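Local structure of HpcH/HpaI aldolase/citrate lyase family protein (Burkholderia cenocepacia, 4MF4) at residues R102-T111 with Q158-R169; L186-L197 with V208-L216. The protein is of unknown function but belongs to the HpcH/HpaI aldolase/citrate lyase family, whose members are built on a TIM-type barrel of parallel strands ringed by helices. All coordinates share one frame; numbering follows the deposited sequence.

Contact 1 of 2, residues R102-T111 with Q158-R169; sequences RTLMFPCIET and QVAVIVQVESAR
T103 and M105 meet A160 and I162 on the inner face of the barrel wall, while L104, F106, V161 and V163 turn to the helix side. Strands 103-106 and 160-165 run parallel, 19° apart, joined by a ladder of bonds from A160 N to R102 O (2.8 Å) through to Q164 N on F106 O. Inside, I162 reaches back along its partner strand, its CD1 3.7 Å from T103 CG2, while its CG2 branch lies 4.1 Å from M105 CG. M105 starts anti to its own N (chi1 -174°), and its unbranched chain crosses I162 at a slant to bring SD 3.8 Å from Q164 OE1, the oxygen that accepts from R84. On the outer side V161 CG1 approaches the F106 ring obliquely, 4.0 Å from CD1. Beta-branched valine and isoleucine suit such strands, giving broad apolar surface close to the backbone.

Past the ladder, P107 and C108 turn the chain, and the buried carboxylate of E166 receives C108 N at OE2 (2.6 Å), on the anti side. I109 then crosses V163 at about a right angle, CG1 lying 3.7 Å from V163 CB. Farther out, R169 NH2 lies above the carboxylate plane of E110, in a salt bridge to OE2 whose modelled length is implausibly short, and the exact placing of the E110 carboxylate is doubtful. Parallel neighbours with one face to the barrel interior and the other to the surrounding helices are characteristic of a TIM barrel, here its fourth and fifth strands.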
ATOM      1  N   ARG A 102     -14.077  -2.396  19.600  1.00 15.93           N
ATOM      2  CA  ARG A 102     -15.226  -2.405  20.523  1.00 16.95           C
ATOM      3  C   ARG A 102     -15.083  -1.386  21.655  1.00 15.74           C
ATOM      4  O   ARG A 102     -15.999  -1.233  22.480  1.00 14.93           O
ATOM      5  CB  ARG A 102     -15.418  -3.812  21.126  1.00 18.68           C
ATOM      6  CG  ARG A 102     -15.692  -4.852  20.058  1.00 20.96           C
ATOM      7  CD  ARG A 102     -16.184  -6.186  20.630  1.00 23.63           C
ATOM      8  NE  ARG A 102     -15.160  -6.822  21.440  1.00 24.97           N
ATOM      9  CZ  ARG A 102     -15.342  -7.963  22.111  1.00 31.57           C
ATOM     10  NH1 ARG A 102     -16.521  -8.607  22.097  1.00 36.87           N
ATOM     11  NH2 ARG A 102     -14.351  -8.468  22.809  1.00 33.10           N
ATOM     12  N   THR A 103     -13.934  -0.717  21.730  1.00 14.52           N
ATOM     13  CA  THR A 103     -13.766   0.380  22.669  1.00 14.15           C
ATOM     14  C   THR A 103     -13.289   1.596  21.864  1.00 13.71           C
ATOM     15  O   THR A 103     -12.274   1.540  21.153  1.00 13.84           O
ATOM     16  CB  THR A 103     -12.778   0.041  23.801  1.00 14.80           C
ATOM     17  OG1 THR A 103     -13.181  -1.155  24.496  1.00 14.72           O
ATOM     18  CG2 THR A 103     -12.669   1.196  24.765  1.00 14.62           C
ATOM     19  N   LEU A 104     -14.044   2.677  21.947  1.00 13.13           N
ATOM     20  CA  LEU A 104     -13.771   3.879  21.180  1.00 13.10           C
ATOM     21  C   LEU A 104     -13.520   5.050  22.102  1.00 13.28           C
ATOM     22  O   LEU A 104     -14.217   5.196  23.145  1.00 13.50           O
ATOM     23  CB  LEU A 104     -14.971   4.211  20.328  1.00 13.44           C
ATOM     24  CG  LEU A 104     -15.294   3.319  19.160  1.00 13.83           C
ATOM     25  CD1 LEU A 104     -16.353   4.006  18.296  1.00 14.06           C
ATOM     26  CD2 LEU A 104     -14.048   2.975  18.382  1.00 13.76           C
ATOM     27  N   MET A 105     -12.527   5.863  21.750  1.00 12.98           N
ATOM     28  CA  MET A 105     -12.273   7.106  22.440  1.00 13.52           C
ATOM     29  C   MET A 105     -12.683   8.273  21.527  1.00 13.11           C
ATOM     30  O   MET A 105     -12.263   8.345  20.370  1.00 12.28           O
ATOM     31  CB  MET A 105     -10.798   7.253  22.829  1.00 14.75           C
ATOM     32  CG  MET A 105     -10.557   8.501  23.680  1.00 16.23           C
ATOM     33  SD  MET A 105      -8.852   8.732  24.179  1.00 18.71           S
ATOM     34  CE  MET A 105      -8.441   7.139  24.854  1.00 18.63           C
ATOM     35  N   PHE A 106     -13.494   9.190  22.061  1.00 13.28           N
ATOM     36  CA  PHE A 106     -13.919  10.403  21.335  1.00 13.09           C
ATOM     37  C   PHE A 106     -13.179  11.647  21.867  1.00 14.79           C
ATOM     38  O   PHE A 106     -13.203  11.945  23.090  1.00 14.68           O
ATOM     39  CB  PHE A 106     -15.425  10.587  21.516  1.00 13.66           C
ATOM     40  CG  PHE A 106     -16.233   9.567  20.823  1.00 12.62           C
ATOM     41  CD1 PHE A 106     -16.452   8.325  21.398  1.00 12.69           C
ATOM     42  CD2 PHE A 106     -16.743   9.828  19.558  1.00 12.66           C
ATOM     43  CE1 PHE A 106     -17.226   7.374  20.750  1.00 11.96           C
ATOM     44  CE2 PHE A 106     -17.494   8.886  18.902  1.00 12.70           C
ATOM     45  CZ  PHE A 106     -17.733   7.643  19.506  1.00 12.13           C
ATOM     46  N   PRO A 107     -12.508  12.374  20.975  1.00 15.43           N
ATOM     47  CA  PRO A 107     -11.793  13.573  21.356  1.00 16.91           C
ATOM     48  C   PRO A 107     -12.757  14.711  21.620  1.00 18.14           C
ATOM     49  O   PRO A 107     -13.906  14.655  21.220  1.00 15.50           O
ATOM     50  CB  PRO A 107     -10.944  13.900  20.126  1.00 17.60           C
ATOM     51  CG  PRO A 107     -11.557  13.223  18.989  1.00 17.46           C
ATOM     52  CD  PRO A 107     -12.406  12.079  19.530  1.00 16.68           C
ATOM     53  N   CYS A 108     -12.279  15.767  22.239  1.00 19.61           N
ATOM     54  CA  CYS A 108     -13.068  17.000  22.239  1.00 22.34           C
ATOM     55  C   CYS A 108     -14.530  16.834  22.686  1.00 20.71           C
ATOM     56  O   CYS A 108     -15.431  17.288  21.977  1.00 17.91           O
ATOM     57  CB  CYS A 108     -13.159  17.571  20.797  1.00 26.80           C
ATOM     58  SG  CYS A 108     -11.647  17.807  19.833  1.00 35.11           S
ATOM     59  N   ILE A 109     -14.793  16.216  23.829  1.00 18.82           N
ATOM     60  CA  ILE A 109     -16.189  16.106  24.288  1.00 19.59           C
ATOM     61  C   ILE A 109     -16.377  17.220  25.328  1.00 20.45           C
ATOM     62  O   ILE A 109     -15.713  17.200  26.363  1.00 20.92           O
ATOM     63  CB  ILE A 109     -16.488  14.730  24.921  1.00 19.02           C
ATOM     64  CG1 ILE A 109     -16.416  13.603  23.878  1.00 18.35           C
ATOM     65  CG2 ILE A 109     -17.830  14.731  25.637  1.00 18.50           C
ATOM     66  CD1 ILE A 109     -17.497  13.609  22.824  1.00 18.22           C
ATOM     67  N   GLU A 110     -17.277  18.162  25.062  1.00 21.73           N
ATOM     68  CA  GLU A 110     -17.407  19.340  25.916  1.00 21.93           C
ATOM     69  C   GLU A 110     -18.721  19.511  26.640  1.00 19.93           C
ATOM     70  O   GLU A 110     -18.795  20.290  27.589  1.00 19.08           O
ATOM     71  CB  GLU A 110     -17.180  20.564  25.065  1.00 25.45           C
ATOM     72  CG  GLU A 110     -15.861  20.496  24.341  1.00 27.59           C
ATOM     73  CD  GLU A 110     -15.493  21.837  23.758  1.00 34.08           C
ATOM     74  OE1 GLU A 110     -14.580  22.493  24.282  1.00 35.19           O
ATOM     75  OE2 GLU A 110     -16.175  22.247  22.794  1.00 39.19           O
ATOM     76  N   THR A 111     -19.768  18.826  26.180  1.00 18.45           N
ATOM     77  CA  THR A 111     -21.081  18.923  26.800  1.00 17.98           C
ATOM     78  C   THR A 111     -21.717  17.551  26.971  1.00 17.63           C
ATOM     79  O   THR A 111     -21.330  16.604  26.329  1.00 16.31           O
ATOM     80  CB  THR A 111     -22.024  19.759  25.921  1.00 17.93           C
ATOM     81  OG1 THR A 111     -22.207  19.090  24.674  1.00 17.02           O
ATOM     82  CG2 THR A 111     -21.422  21.169  25.643  1.00 17.86           C
ATOM     83  N   GLN A 158     -21.294  -4.953  24.297  1.00 19.59           N
ATOM     84  CA  GLN A 158     -19.847  -5.063  24.340  1.00 19.46           C
ATOM     85  C   GLN A 158     -19.115  -3.818  23.855  1.00 18.57           C
ATOM     86  O   GLN A 158     -17.897  -3.809  23.859  1.00 17.80           O
ATOM     87  CB  GLN A 158     -19.354  -6.292  23.568  1.00 19.85           C
ATOM     88  CG  GLN A 158     -19.911  -7.633  24.050  1.00 21.17           C
ATOM     89  CD  GLN A 158     -19.879  -7.774  25.549  1.00 21.61           C
ATOM     90  OE1 GLN A 158     -18.916  -7.387  26.200  1.00 23.28           O
ATOM     91  NE2 GLN A 158     -20.954  -8.291  26.107  1.00 21.97           N
ATOM     92  N   VAL A 159     -19.846  -2.780  23.454  1.00 18.14           N
ATOM     93  CA  VAL A 159     -19.191  -1.537  23.014  1.00 18.14           C
ATOM     94  C   VAL A 159     -18.990  -0.591  24.188  1.00 17.70           C
ATOM     95  O   VAL A 159     -19.936  -0.284  24.927  1.00 16.85           O
ATOM     96  CB  VAL A 159     -19.998  -0.816  21.924  1.00 19.37           C
ATOM     97  CG1 VAL A 159     -19.310   0.479  21.532  1.00 20.42           C
ATOM     98  CG2 VAL A 159     -20.129  -1.686  20.700  1.00 19.63           C
ATOM     99  N   ALA A 160     -17.751  -0.155  24.388  1.00 16.71           N
ATOM    100  CA  ALA A 160     -17.418   0.818  25.413  1.00 16.31           C
ATOM    101  C   ALA A 160     -17.048   2.181  24.847  1.00 15.35           C
ATOM    102  O   ALA A 160     -16.424   2.276  23.802  1.00 13.66           O
ATOM    103  CB  ALA A 160     -16.293   0.289  26.272  1.00 18.10           C
ATOM    104  N   VAL A 161     -17.473   3.234  25.544  1.00 14.71           N
ATOM    105  CA  VAL A 161     -17.255   4.601  25.105  1.00 13.97           C
ATOM    106  C   VAL A 161     -16.413   5.342  26.155  1.00 13.87           C
ATOM    107  O   VAL A 161     -16.754   5.403  27.336  1.00 14.39           O
ATOM    108  CB  VAL A 161     -18.575   5.337  24.854  1.00 14.20           C
ATOM    109  CG1 VAL A 161     -18.357   6.826  24.572  1.00 14.05           C
ATOM    110  CG2 VAL A 161     -19.378   4.670  23.744  1.00 14.56           C
ATOM    111  N   ILE A 162     -15.315   5.902  25.682  1.00 13.84           N
ATOM    112  CA  ILE A 162     -14.415   6.767  26.448  1.00 13.98           C
ATOM    113  C   ILE A 162     -14.505   8.185  25.853  1.00 14.41           C
ATOM    114  O   ILE A 162     -14.308   8.387  24.623  1.00 13.76           O
ATOM    115  CB  ILE A 162     -12.947   6.311  26.348  1.00 13.69           C
ATOM    116  CG1 ILE A 162     -12.802   4.841  26.733  1.00 14.62           C
ATOM    117  CG2 ILE A 162     -12.069   7.183  27.246  1.00 13.83           C
ATOM    118  CD1 ILE A 162     -11.427   4.241  26.514  1.00 15.15           C
ATOM    119  N   VAL A 163     -14.815   9.160  26.712  1.00 14.21           N
ATOM    120  CA  VAL A 163     -14.922  10.567  26.285  1.00 14.14           C
ATOM    121  C   VAL A 163     -13.714  11.361  26.799  1.00 15.15           C
ATOM    122  O   VAL A 163     -13.387  11.323  27.987  1.00 13.29           O
ATOM    123  CB  VAL A 163     -16.239  11.214  26.721  1.00 15.20           C
ATOM    124  CG1 VAL A 163     -17.387  10.501  26.023  1.00 15.67           C
ATOM    125  CG2 VAL A 163     -16.470  11.189  28.226  1.00 15.30           C
ATOM    126  N   GLN A 164     -13.052  12.058  25.897  1.00 14.36           N
ATOM    127  CA  GLN A 164     -11.920  12.828  26.286  1.00 17.51           C
ATOM    128  C   GLN A 164     -12.408  14.214  26.710  1.00 17.55           C
ATOM    129  O   GLN A 164     -13.102  14.888  25.954  1.00 17.21           O
ATOM    130  CB  GLN A 164     -10.907  12.867  25.139  1.00 19.63           C
ATOM    131  CG  GLN A 164      -9.585  13.440  25.544  1.00 24.19           C
ATOM    132  CD  GLN A 164      -8.438  13.146  24.534  1.00 26.52           C
ATOM    133  OE1 GLN A 164      -8.617  12.477  23.512  1.00 28.02           O
ATOM    134  NE2 GLN A 164      -7.282  13.700  24.816  1.00 30.97           N
ATOM    135  N   VAL A 165     -12.073  14.621  27.933  1.00 17.91           N
ATOM    136  CA  VAL A 165     -12.513  15.912  28.455  1.00 21.53           C
ATOM    137  C   VAL A 165     -11.292  16.824  28.418  1.00 24.99           C
ATOM    138  O   VAL A 165     -10.333  16.632  29.144  1.00 30.42           O
ATOM    139  CB  VAL A 165     -13.083  15.783  29.868  1.00 20.86           C
ATOM    140  CG1 VAL A 165     -13.605  17.128  30.355  1.00 22.40           C
ATOM    141  CG2 VAL A 165     -14.204  14.762  29.896  1.00 20.26           C
ATOM    142  N   GLU A 166     -11.302  17.803  27.552  1.00 30.02           N
ATOM    143  CA  GLU A 166     -10.040  18.480  27.288  1.00 37.13           C
ATOM    144  C   GLU A 166     -10.164  19.954  26.990  1.00 37.40           C
ATOM    145  O   GLU A 166      -9.267  20.540  26.387  1.00 44.37           O
ATOM    146  CB  GLU A 166      -9.243  17.746  26.191  1.00 39.65           C
ATOM    147  CG  GLU A 166      -9.902  17.680  24.832  1.00 40.93           C
ATOM    148  CD  GLU A 166      -9.207  16.664  23.921  1.00 46.27           C
ATOM    149  OE1 GLU A 166      -8.053  16.289  24.264  1.00 48.96           O
ATOM    150  OE2 GLU A 166      -9.807  16.238  22.888  1.00 35.02           O
ATOM    151  N   SER A 167     -11.222  20.554  27.523  1.00 35.49           N
ATOM    152  CA  SER A 167     -11.517  21.940  27.359  1.00 32.21           C
ATOM    153  C   SER A 167     -12.056  22.499  28.650  1.00 32.63           C
ATOM    154  O   SER A 167     -12.524  21.759  29.520  1.00 31.44           O
ATOM    155  CB  SER A 167     -12.618  22.028  26.330  1.00 37.03           C
ATOM    156  OG  SER A 167     -13.645  21.125  26.736  1.00 33.89           O
ATOM    157  N   ALA A 168     -12.104  23.812  28.746  1.00 31.40           N
ATOM    158  CA  ALA A 168     -12.641  24.457  29.927  1.00 30.86           C
ATOM    159  C   ALA A 168     -14.171  24.320  30.070  1.00 32.09           C
ATOM    160  O   ALA A 168     -14.731  24.215  31.176  1.00 29.63           O
ATOM    161  CB  ALA A 168     -12.270  25.915  29.894  1.00 31.51           C
ATOM    162  N   ARG A 169     -14.868  24.367  28.948  1.00 30.59           N
ATOM    163  CA  ARG A 169     -16.311  24.154  28.978  1.00 29.84           C
ATOM    164  C   ARG A 169     -16.574  22.706  29.416  1.00 23.29           C
ATOM    165  O   ARG A 169     -17.489  22.424  30.174  1.00 23.98           O
ATOM    166  CB  ARG A 169     -16.936  24.401  27.593  1.00 32.15           C
ATOM    167  CG  ARG A 169     -18.384  23.921  27.503  1.00 34.88           C
ATOM    168  CD  ARG A 169     -19.030  24.364  26.218  1.00 37.99           C
ATOM    169  NE  ARG A 169     -18.162  24.141  25.058  1.00 39.34           N
ATOM    170  CZ  ARG A 169     -18.416  24.608  23.837  1.00 44.03           C
ATOM    171  NH1 ARG A 169     -19.503  25.347  23.623  1.00 46.01           N
ATOM    172  NH2 ARG A 169     -17.583  24.350  22.824  1.00 40.72           N
TER

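Contact 2 of 2, residues L186-L197 with V208-L216; sequences LFVGPADLAASL and VETAMARVL
Helix 208-216 runs nearly antiparallel to strand 186-188, at 163° with the axes 9.3 Å apart, and crosses the short helix 190-196 at 123° with a 10.0 Å separation. No hydrogen bond spans the contact; it is held by apolar packing alone. V188 and V215 lie alongside, pointing opposite ways, with V188 CG2 pressed to 3.5 Å from V215 CG1, a close contact for two methyls. With CG1 anti to the backbone N (chi1 -178°), V188 presents that methyl to M212 CG at 4.0 Å and the other to V215, touching two successive turns of the helix.

M212 is long and flexible enough to serve several neighbours: CG also receives L193 CD2 at 3.8 Å, and the bend at SD carries CE to P190 CG, 3.9 Å away. Just before it, A211 offers only a methyl, against which L197 CD1 rests at 3.6 Å, and V208 CG2 lies 3.8 Å from A194 CB; at A194 and A211 only a methyl is needed to meet the larger V208 and L197.

Other elements close around this apolar layer. V171 of helix 168-172 packs on L193 and A211, helix 174-178 covers L186, and I228 of strand 225-230 touches both P190 and M212. At its outer side R214 forms a salt bridge with E175, and A191 and A195, on the far side of helix 190-196, pack on V136 of a second subunit.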
ATOM      1  N   LEU A 186     -14.001   8.645  31.707  1.00 14.56           N
ATOM      2  CA  LEU A 186     -13.666  10.026  31.392  1.00 15.55           C
ATOM      3  C   LEU A 186     -12.174  10.048  31.165  1.00 17.21           C
ATOM      4  O   LEU A 186     -11.436   9.586  32.032  1.00 18.37           O
ATOM      5  CB  LEU A 186     -13.997  10.974  32.545  1.00 16.17           C
ATOM      6  CG  LEU A 186     -15.411  11.000  33.073  1.00 15.89           C
ATOM      7  CD1 LEU A 186     -15.501  11.792  34.379  1.00 16.78           C
ATOM      8  CD2 LEU A 186     -16.350  11.533  32.015  1.00 16.43           C
ATOM      9  N   PHE A 187     -11.702  10.605  30.045  1.00 16.10           N
ATOM     10  CA  PHE A 187     -10.257  10.597  29.797  1.00 15.89           C
ATOM     11  C   PHE A 187      -9.668  12.005  29.773  1.00 16.33           C
ATOM     12  O   PHE A 187     -10.132  12.857  29.046  1.00 15.67           O
ATOM     13  CB  PHE A 187      -9.994   9.854  28.492  1.00 15.63           C
ATOM     14  CG  PHE A 187      -8.538   9.587  28.215  1.00 14.74           C
ATOM     15  CD1 PHE A 187      -7.780  10.519  27.562  1.00 15.01           C
ATOM     16  CD2 PHE A 187      -7.967   8.384  28.551  1.00 15.22           C
ATOM     17  CE1 PHE A 187      -6.468  10.259  27.249  1.00 15.79           C
ATOM     18  CE2 PHE A 187      -6.646   8.111  28.255  1.00 15.05           C
ATOM     19  CZ  PHE A 187      -5.907   9.042  27.582  1.00 15.32           C
ATOM     20  N   VAL A 188      -8.675  12.253  30.608  1.00 17.55           N
ATOM     21  CA  VAL A 188      -7.936  13.532  30.602  1.00 19.76           C
ATOM     22  C   VAL A 188      -6.676  13.496  29.726  1.00 19.82           C
ATOM     23  O   VAL A 188      -5.756  12.688  29.958  1.00 20.11           O
ATOM     24  CB  VAL A 188      -7.505  13.898  32.059  1.00 20.32           C
ATOM     25  CG1 VAL A 188      -6.790  15.238  32.095  1.00 22.74           C
ATOM     26  CG2 VAL A 188      -8.705  13.949  32.991  1.00 21.09           C
ATOM     27  N   GLY A 189      -6.625  14.353  28.707  1.00 20.06           N
ATOM     28  CA  GLY A 189      -5.376  14.605  27.987  1.00 21.47           C
ATOM     29  C   GLY A 189      -4.722  15.884  28.531  1.00 20.60           C
ATOM     30  O   GLY A 189      -5.180  16.964  28.226  1.00 22.14           O
ATOM     31  N   PRO A 190      -3.696  15.777  29.387  1.00 20.87           N
ATOM     32  CA  PRO A 190      -3.290  17.041  30.051  1.00 21.46           C
ATOM     33  C   PRO A 190      -2.755  18.103  29.110  1.00 21.45           C
ATOM     34  O   PRO A 190      -3.033  19.292  29.321  1.00 20.04           O
ATOM     35  CB  PRO A 190      -2.184  16.601  31.000  1.00 22.20           C
ATOM     36  CG  PRO A 190      -2.532  15.196  31.312  1.00 21.90           C
ATOM     37  CD  PRO A 190      -3.009  14.630  29.992  1.00 21.81           C
ATOM     38  N   ALA A 191      -2.044  17.681  28.068  1.00 20.84           N
ATOM     39  CA  ALA A 191      -1.550  18.638  27.062  1.00 21.34           C
ATOM     40  C   ALA A 191      -2.647  19.470  26.402  1.00 21.04           C
ATOM     41  O   ALA A 191      -2.535  20.727  26.334  1.00 18.41           O
ATOM     42  CB  ALA A 191      -0.704  17.930  26.008  1.00 22.72           C
ATOM     43  N   ASP A 192      -3.712  18.851  25.874  0.50 19.57           N
ATOM     44  CA  ASP A 192      -4.810  19.664  25.293  0.50 19.72           C
ATOM     45  C   ASP A 192      -5.555  20.424  26.387  0.50 19.45           C
ATOM     46  O   ASP A 192      -6.041  21.530  26.152  0.50 19.69           O
ATOM     47  CB  ASP A 192      -5.846  18.836  24.499  0.50 19.65           C
ATOM     48  CG  ASP A 192      -5.705  18.973  22.968  0.50 19.49           C
ATOM     49  OD1 ASP A 192      -5.568  20.097  22.420  0.50 19.71           O
ATOM     50  OD2 ASP A 192      -5.785  17.934  22.300  0.50 20.51           O
ATOM     51  N   LEU A 193      -5.665  19.852  27.586  1.00 19.26           N
ATOM     52  CA  LEU A 193      -6.413  20.573  28.609  1.00 19.50           C
ATOM     53  C   LEU A 193      -5.656  21.859  28.943  1.00 19.39           C
ATOM     54  O   LEU A 193      -6.251  22.937  28.971  1.00 18.01           O
ATOM     55  CB  LEU A 193      -6.692  19.684  29.804  1.00 19.86           C
ATOM     56  CG  LEU A 193      -7.585  20.249  30.898  1.00 22.23           C
ATOM     57  CD1 LEU A 193      -8.917  20.778  30.385  1.00 22.44           C
ATOM     58  CD2 LEU A 193      -7.815  19.170  31.958  1.00 21.46           C
ATOM     59  N   ALA A 194      -4.334  21.757  29.111  1.00 18.46           N
ATOM     60  CA  ALA A 194      -3.524  22.923  29.435  1.00 18.66           C
ATOM     61  C   ALA A 194      -3.644  23.979  28.319  1.00 20.04           C
ATOM     62  O   ALA A 194      -3.839  25.170  28.605  1.00 19.20           O
ATOM     63  CB  ALA A 194      -2.077  22.523  29.671  1.00 18.45           C
ATOM     64  N   ALA A 195      -3.600  23.548  27.059  1.00 19.20           N
ATOM     65  CA  ALA A 195      -3.764  24.494  25.956  1.00 20.31           C
ATOM     66  C   ALA A 195      -5.122  25.212  25.995  1.00 20.82           C
ATOM     67  O   ALA A 195      -5.195  26.433  25.844  1.00 19.33           O
ATOM     68  CB  ALA A 195      -3.559  23.798  24.618  1.00 21.32           C
ATOM     69  N   SER A 196      -6.220  24.486  26.172  0.50 21.78           N
ATOM     70  CA  SER A 196      -7.528  25.171  26.158  0.50 23.14           C
ATOM     71  C   SER A 196      -7.729  26.095  27.351  0.50 24.60           C
ATOM     72  O   SER A 196      -8.480  27.084  27.267  0.50 25.68           O
ATOM     73  CB  SER A 196      -8.707  24.211  26.071  0.50 24.05           C
ATOM     74  OG  SER A 196      -9.885  24.920  26.433  0.50 24.10           O
ATOM     75  N   LEU A 197      -7.040  25.833  28.456  1.00 24.23           N
ATOM     76  CA  LEU A 197      -7.188  26.709  29.591  1.00 24.79           C
ATOM     77  C   LEU A 197      -6.214  27.889  29.517  1.00 26.51           C
ATOM     78  O   LEU A 197      -6.150  28.674  30.459  1.00 27.58           O
ATOM     79  CB  LEU A 197      -6.985  25.954  30.915  1.00 26.48           C
ATOM     80  CG  LEU A 197      -7.867  24.722  31.143  1.00 27.70           C
ATOM     81  CD1 LEU A 197      -7.410  23.908  32.341  1.00 27.68           C
ATOM     82  CD2 LEU A 197      -9.322  25.120  31.343  1.00 29.58           C
ATOM     83  N   VAL A 208      -4.450  24.307  35.685  1.00 24.25           N
ATOM     84  CA  VAL A 208      -4.568  23.043  34.955  1.00 22.76           C
ATOM     85  C   VAL A 208      -4.678  21.874  35.933  1.00 22.40           C
ATOM     86  O   VAL A 208      -5.515  20.965  35.727  1.00 20.53           O
ATOM     87  CB  VAL A 208      -3.399  22.790  34.001  1.00 22.28           C
ATOM     88  CG1 VAL A 208      -3.575  21.437  33.316  1.00 21.87           C
ATOM     89  CG2 VAL A 208      -3.290  23.891  32.965  1.00 22.11           C
ATOM     90  N   GLU A 209      -3.882  21.900  37.003  1.00 23.10           N
ATOM     91  CA  GLU A 209      -3.965  20.827  38.042  1.00 23.58           C
ATOM     92  C   GLU A 209      -5.328  20.843  38.715  1.00 23.00           C
ATOM     93  O   GLU A 209      -5.891  19.788  38.965  1.00 22.24           O
ATOM     94  CB  GLU A 209      -2.789  20.878  39.055  1.00 25.43           C
ATOM     95  CG  GLU A 209      -1.471  20.513  38.360  1.00 27.89           C
ATOM     96  CD  GLU A 209      -0.273  20.268  39.274  1.00 30.50           C
ATOM     97  OE1 GLU A 209      -0.192  20.837  40.384  1.00 33.46           O
ATOM     98  OE2 GLU A 209       0.639  19.534  38.845  1.00 33.57           O
ATOM     99  N   THR A 210      -5.898  22.037  38.936  1.00 21.82           N
ATOM    100  CA  THR A 210      -7.238  22.179  39.481  1.00 21.47           C
ATOM    101  C   THR A 210      -8.326  21.604  38.572  1.00 20.52           C
ATOM    102  O   THR A 210      -9.245  20.919  39.047  1.00 18.72           O
ATOM    103  CB  THR A 210      -7.569  23.659  39.787  1.00 22.34           C
ATOM    104  OG1 THR A 210      -6.656  24.166  40.757  1.00 24.37           O
ATOM    105  CG2 THR A 210      -8.971  23.812  40.316  1.00 24.17           C
ATOM    106  N   ALA A 211      -8.203  21.859  37.265  1.00 19.19           N
ATOM    107  CA  ALA A 211      -9.136  21.307  36.343  1.00 16.73           C
ATOM    108  C   ALA A 211      -9.051  19.775  36.334  1.00 16.73           C
ATOM    109  O   ALA A 211     -10.091  19.098  36.382  1.00 16.71           O
ATOM    110  CB  ALA A 211      -8.924  21.872  34.958  1.00 15.93           C
ATOM    111  N   MET A 212      -7.846  19.238  36.266  1.00 16.71           N
ATOM    112  CA  MET A 212      -7.689  17.800  36.219  1.00 18.59           C
ATOM    113  C   MET A 212      -8.295  17.138  37.467  1.00 18.54           C
ATOM    114  O   MET A 212      -9.004  16.146  37.352  1.00 19.32           O
ATOM    115  CB  MET A 212      -6.223  17.424  36.048  1.00 19.76           C
ATOM    116  CG  MET A 212      -5.580  17.925  34.751  1.00 22.57           C
ATOM    117  SD  MET A 212      -3.785  17.730  34.766  1.00 26.95           S
ATOM    118  CE  MET A 212      -3.655  15.983  34.931  1.00 25.71           C
ATOM    119  N   ALA A 213      -7.997  17.692  38.652  1.00 18.28           N
ATOM    120  CA  ALA A 213      -8.517  17.207  39.929  1.00 18.31           C
ATOM    121  C   ALA A 213     -10.046  17.159  39.877  1.00 18.50           C
ATOM    122  O   ALA A 213     -10.645  16.174  40.323  1.00 18.07           O
ATOM    123  CB  ALA A 213      -8.014  18.098  41.087  1.00 18.86           C
ATOM    124  N   ARG A 214     -10.680  18.197  39.302  1.00 18.98           N
ATOM    125  CA  ARG A 214     -12.130  18.203  39.155  1.00 20.26           C
ATOM    126  C   ARG A 214     -12.655  17.042  38.336  1.00 18.26           C
ATOM    127  O   ARG A 214     -13.655  16.425  38.700  1.00 18.23           O
ATOM    128  CB  ARG A 214     -12.669  19.535  38.589  1.00 22.20           C
ATOM    129  CG  ARG A 214     -14.192  19.589  38.588  1.00 23.82           C
ATOM    130  CD  ARG A 214     -14.724  20.951  38.179  1.00 27.88           C
ATOM    131  NE  ARG A 214     -16.143  20.910  37.811  1.00 29.86           N
ATOM    132  CZ  ARG A 214     -16.823  21.959  37.363  1.00 31.88           C
ATOM    133  NH1 ARG A 214     -16.235  23.141  37.212  1.00 33.21           N
ATOM    134  NH2 ARG A 214     -18.099  21.830  37.080  1.00 35.60           N
ATOM    135  N   VAL A 215     -11.980  16.726  37.236  1.00 17.20           N
ATOM    136  CA  VAL A 215     -12.439  15.659  36.361  1.00 16.49           C
ATOM    137  C   VAL A 215     -12.338  14.306  37.087  1.00 15.90           C
ATOM    138  O   VAL A 215     -13.267  13.483  37.087  1.00 15.29           O
ATOM    139  CB  VAL A 215     -11.587  15.634  35.045  1.00 16.65           C
ATOM    140  CG1 VAL A 215     -11.944  14.427  34.213  1.00 16.95           C
ATOM    141  CG2 VAL A 215     -11.814  16.898  34.233  1.00 17.46           C
ATOM    142  N   LEU A 216     -11.182  14.056  37.684  1.00 16.08           N
ATOM    143  CA  LEU A 216     -10.999  12.836  38.503  1.00 15.68           C
ATOM    144  C   LEU A 216     -12.068  12.690  39.599  1.00 16.43           C
ATOM    145  O   LEU A 216     -12.625  11.594  39.815  1.00 16.98           O
ATOM    146  CB  LEU A 216      -9.596  12.844  39.124  1.00 16.23           C
ATOM    147  CG  LEU A 216      -9.241  11.728  40.123  1.00 15.87           C
ATOM    148  CD1 LEU A 216      -9.315  10.391  39.390  1.00 17.04           C
ATOM    149  CD2 LEU A 216      -7.856  11.923  40.718  1.00 16.49           C
TER

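In the fold
Contact 1 closes before contact 2 opens along the chain, and their centres lie 13 Å apart. They share one closed parallel sheet: contact 1 joins strands 103-106 and 160-165, and strand 185-188 follows next in order. Probable hydrogen bonds from F187 N to V163 O and from V165 N to F187 O link the two contacts. Contact 1 thus forms part of the barrel wall, whereas contact 2 packs helix 206-222 against its outside. Beyond the strand ends they meet again, where A168 touches L197. Together they represent the two layers of a TIM barrel, strand beside strand and helix over strand.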